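Local structure of iron-binding protein (Staphylococcus epidermidis, 4M7O) at residues Ile126-Thr130 / Asp131-Gln135; Ser226-Ile229 / Glu230-Lys233. The protein probably binds iron or an iron complex such as a siderophore outside the cell and passes it to an uptake transporter. All blocks are in the same frame, centred on the assembly; numbering follows the deposited sequence.

Overall arrangement
Interaction 1 and interaction 2 are local, each within one continuous run of backbone, and they lie on opposite sides of the chain's centre. Their own centres are 45 Å apart and their nearest atoms about 32 Å, without touching. Residues 126-135 turn the chain from helix 116-129, which lies against the five-stranded parallel sheet, into helix 133-152, probably the long interlobe helix of this family. Residues 226-233 belong to helix 225-234, which packs on the mixed second sheet. Interaction 1 thus probably sits where the first lobe passes into the connecting helix, interaction 2 on the second lobe; in relatives the ligand binds in the cleft between lobes.

Interaction 1: residues Ile126-Thr130 / Asp131-Gln135; sequences IGQLT and DREKQ
Arg132 N donates to Gly127 O over 2.7 Å, almost straight at 161° and in the plane of the carbonyl, pulling the chain back over the last turn of helix 116-129. With Asp131 in the left-handed region just before it, this six-to-one bond marks a Schellman-type helix end. The complementary approach, Asp131 N to Gln128 O, is slack at 3.5 Å. Thr130, the first residue to leave the helix, bonds back to its last turn: its OG1 donates to Ile126 O at 2.8 Å, while Thr130 N reaches the same Ile126 O at 3.1 Å from the other face of the carbonyl plane. A chi1 of 60°, which sets OG1 between the backbone N and carbonyl carbon, brings the hydroxyl there. Across OG1 from that carbonyl lies the aliphatic base of Arg132, whose CG is 3.3 Å from Thr130 OG1. Bends at chi2 and chi3 then lead the arginine away from the turn, and its NH2 is bonded to Leu39 O. On the exposed flank Gln128 and Glu133 run side by side, pointing the same way, with amide and carboxylate planes 43° apart. Glu133 OE2 rests 3.4 Å from Gln128 CG, but stands 4.0 Å from Gln128 NE2, a van der Waals contact of methylene and carboxylate. Arg132 is also the N-cap residue of helix 133-152, so one residue closes the first helix and starts the second. The bonding is therefore mainly backbone-made: two helix-end carbonyls are satisfied, Ile126 O twice over, and the longer side chains add van der Waals contacts of their methylenes with oxygen atoms.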
# COMPACT_ATOMS: atom_id res chain seq x y z
N ILE A 126 -7.76 -12.40 -7.99
CA ILE A 126 -6.60 -13.09 -8.56
C ILE A 126 -6.76 -14.59 -8.41
O ILE A 126 -6.33 -15.36 -9.28
CB ILE A 126 -5.29 -12.63 -7.90
CG1 ILE A 126 -5.07 -11.14 -8.19
CG2 ILE A 126 -4.09 -13.47 -8.40
CD1 ILE A 126 -3.94 -10.54 -7.38
N GLY A 127 -7.39 -15.02 -7.32
CA GLY A 127 -7.68 -16.43 -7.13
C GLY A 127 -8.60 -16.96 -8.21
O GLY A 127 -8.38 -18.05 -8.74
N GLN A 128 -9.62 -16.19 -8.56
CA GLN A 128 -10.57 -16.66 -9.56
C GLN A 128 -9.96 -16.61 -10.96
O GLN A 128 -10.25 -17.46 -11.80
CB GLN A 128 -11.86 -15.85 -9.52
CG GLN A 128 -12.89 -16.31 -10.55
CD GLN A 128 -14.26 -15.75 -10.26
OE1 GLN A 128 -14.42 -14.86 -9.42
NE2 GLN A 128 -15.28 -16.29 -10.94
N LEU A 129 -9.09 -15.63 -11.19
CA LEU A 129 -8.42 -15.47 -12.47
C LEU A 129 -7.52 -16.66 -12.78
O LEU A 129 -7.51 -17.17 -13.90
CB LEU A 129 -7.62 -14.16 -12.48
CG LEU A 129 -6.64 -13.93 -13.63
CD1 LEU A 129 -7.37 -13.82 -14.96
CD2 LEU A 129 -5.76 -12.71 -13.39
N THR A 130 -6.78 -17.11 -11.76
CA THR A 130 -5.78 -18.17 -11.91
C THR A 130 -6.27 -19.54 -11.48
O THR A 130 -5.46 -20.45 -11.31
CB THR A 130 -4.54 -17.88 -11.05
OG1 THR A 130 -4.93 -17.81 -9.67
CG2 THR A 130 -3.91 -16.57 -11.44
N ASP A 131 -7.58 -19.68 -11.29
CA ASP A 131 -8.15 -20.95 -10.84
C ASP A 131 -7.46 -21.45 -9.57
O ASP A 131 -7.10 -22.61 -9.46
CB ASP A 131 -8.09 -22.01 -11.95
CG ASP A 131 -9.02 -23.18 -11.70
OD1 ASP A 131 -9.97 -23.03 -10.90
OD2 ASP A 131 -8.80 -24.26 -12.29
N ARG A 132 -7.27 -20.55 -8.61
CA ARG A 132 -6.70 -20.91 -7.32
C ARG A 132 -7.64 -20.40 -6.23
O ARG A 132 -7.19 -19.80 -5.26
CB ARG A 132 -5.31 -20.29 -7.16
CG ARG A 132 -4.35 -20.69 -8.26
CD ARG A 132 -3.97 -22.16 -8.16
NE ARG A 132 -3.06 -22.38 -7.04
CZ ARG A 132 -2.67 -23.58 -6.61
NH1 ARG A 132 -3.09 -24.68 -7.21
NH2 ARG A 132 -1.84 -23.67 -5.59
N GLU A 133 -8.94 -20.62 -6.43
CA GLU A 133 -9.97 -20.05 -5.57
C GLU A 133 -9.88 -20.54 -4.13
O GLU A 133 -10.02 -19.76 -3.19
CB GLU A 133 -11.36 -20.32 -6.17
CG GLU A 133 -11.58 -19.65 -7.53
CD GLU A 133 -13.00 -19.81 -8.06
OE1 GLU A 133 -13.44 -20.96 -8.25
OE2 GLU A 133 -13.67 -18.78 -8.28
N LYS A 134 -9.64 -21.84 -3.97
CA LYS A 134 -9.45 -22.45 -2.66
C LYS A 134 -8.31 -21.77 -1.90
O LYS A 134 -8.45 -21.45 -0.72
CB LYS A 134 -9.18 -23.95 -2.80
CG LYS A 134 -8.76 -24.64 -1.52
N GLN A 135 -7.20 -21.54 -2.58
CA GLN A 135 -6.03 -20.92 -1.98
C GLN A 135 -6.29 -19.46 -1.63
O GLN A 135 -5.76 -18.95 -0.65
CB GLN A 135 -4.83 -21.03 -2.92
CG GLN A 135 -4.29 -22.44 -3.15
CD GLN A 135 -5.11 -23.26 -4.12
OE1 GLN A 135 -6.04 -22.74 -4.76
NE2 GLN A 135 -4.79 -24.54 -4.24

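Interaction 2: residues Ser226-Ile229 / Glu230-Lys233; sequences SDYI and EMIK
Glu230 N bonds to Ser226 O at 3.0 Å, the first of four successive i to i+4 bonds in this stretch of alpha-helix. The Glu230 side chain folds back over the same carbonyl, its CG 3.2 Å from Ser226 O, before a bend at chi2 turns the carboxylate toward Lys233. Selenomethionine Met231 donates its N to Asp227 O with a 162° angle; its chain, bent at chi3, carries CE to the rim of the Tyr228 ring, 4.4 Å from Tyr228 CD1 and near the ring plane. The helix containing these residues, 225-234, lies in the beta-alpha-beta crossover from strand 216-219 to the parallel neighbouring strand 249-251, and Tyr228 and Ile232 form part of its sheet-facing side, both touching Leu217 and Ile249. Ile232 N pairs with Tyr228 O at 3.0 Å. Beside that bond, Ile232 CG1 sits over the centre of the Tyr228 ring, 4.0 Å from the centroid in a CH-pi contact, and CD1 reaches on to Tyr228 CZ at 3.7 Å. With CG anti to the backbone N (chi1 -177°), the tyrosine is swung over this isoleucine; its hydroxyl is hydrogen-bonded to Glu166 OE1 on strand 162-168. Lys233 N closes the series on Ile229 O, and its extended chain runs past Ile229 CG2 to leave NZ in a long salt bridge, 3.9 Å from Glu230 OE2.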
# COMPACT_ATOMS: atom_id res chain seq x y z
N SER A 226 14.08 11.90 12.46
CA SER A 226 14.75 13.15 12.80
C SER A 226 14.53 14.24 11.74
O SER A 226 14.45 15.42 12.07
CB SER A 226 16.25 12.92 13.00
OG SER A 226 16.85 12.41 11.81
N ASP A 227 14.43 13.82 10.48
CA ASP A 227 14.22 14.77 9.38
C ASP A 227 12.82 15.38 9.40
O ASP A 227 12.66 16.59 9.18
CB ASP A 227 14.46 14.09 8.02
CG ASP A 227 15.93 14.00 7.66
OD1 ASP A 227 16.78 14.21 8.56
OD2 ASP A 227 16.24 13.70 6.49
N TYR A 228 11.82 14.55 9.67
CA TYR A 228 10.45 15.06 9.75
C TYR A 228 10.31 15.95 10.98
O TYR A 228 9.63 16.97 10.92
CB TYR A 228 9.44 13.91 9.79
CG TYR A 228 8.00 14.36 9.81
CD1 TYR A 228 7.52 15.28 8.88
CD2 TYR A 228 7.11 13.85 10.74
CE1 TYR A 228 6.19 15.68 8.89
CE2 TYR A 228 5.78 14.25 10.76
CZ TYR A 228 5.33 15.16 9.84
OH TYR A 228 4.00 15.55 9.87
N ILE A 229 10.99 15.57 12.06
CA ILE A 229 11.00 16.38 13.27
C ILE A 229 11.60 17.76 12.99
O ILE A 229 11.08 18.77 13.47
CB ILE A 229 11.76 15.68 14.44
CG1 ILE A 229 10.99 14.47 14.95
CG2 ILE A 229 11.98 16.64 15.60
CD1 ILE A 229 11.75 13.64 15.97
N GLU A 230 12.67 17.81 12.20
CA GLU A 230 13.29 19.11 11.89
C GLU A 230 12.40 19.97 11.00
O GLU A 230 12.33 21.19 11.19
CB GLU A 230 14.69 18.94 11.31
CG GLU A 230 15.71 18.34 12.29
CD GLU A 230 15.86 19.15 13.58
OE1 GLU A 230 16.10 20.38 13.49
OE2 GLU A 230 15.76 18.57 14.69
N MSE A 231 11.72 19.36 10.03
CA MSE A 231 10.77 20.09 9.21
C MSE A 231 9.67 20.71 10.07
O MSE A 231 9.32 21.88 9.89
CB MSE A 231 10.13 19.17 8.18
CG MSE A 231 11.07 18.66 7.11
SE MSE A 231 10.14 17.32 6.04
CE MSE A 231 8.45 18.29 5.85
N ILE A 232 9.11 19.92 10.98
CA ILE A 232 8.04 20.39 11.86
C ILE A 232 8.49 21.59 12.67
O ILE A 232 7.75 22.55 12.83
CB ILE A 232 7.56 19.28 12.82
CG1 ILE A 232 6.91 18.14 12.04
CG2 ILE A 232 6.58 19.82 13.84
CD1 ILE A 232 5.77 18.58 11.16
N LYS A 233 9.72 21.54 13.17
CA LYS A 233 10.27 22.63 13.96
C LYS A 233 10.40 23.90 13.14
O LYS A 233 10.34 24.99 13.68
CB LYS A 233 11.62 22.25 14.57
CG LYS A 233 11.52 21.34 15.77
CD LYS A 233 12.89 21.06 16.37
CE LYS A 233 12.77 20.28 17.68
NZ LYS A 233 14.05 19.60 18.05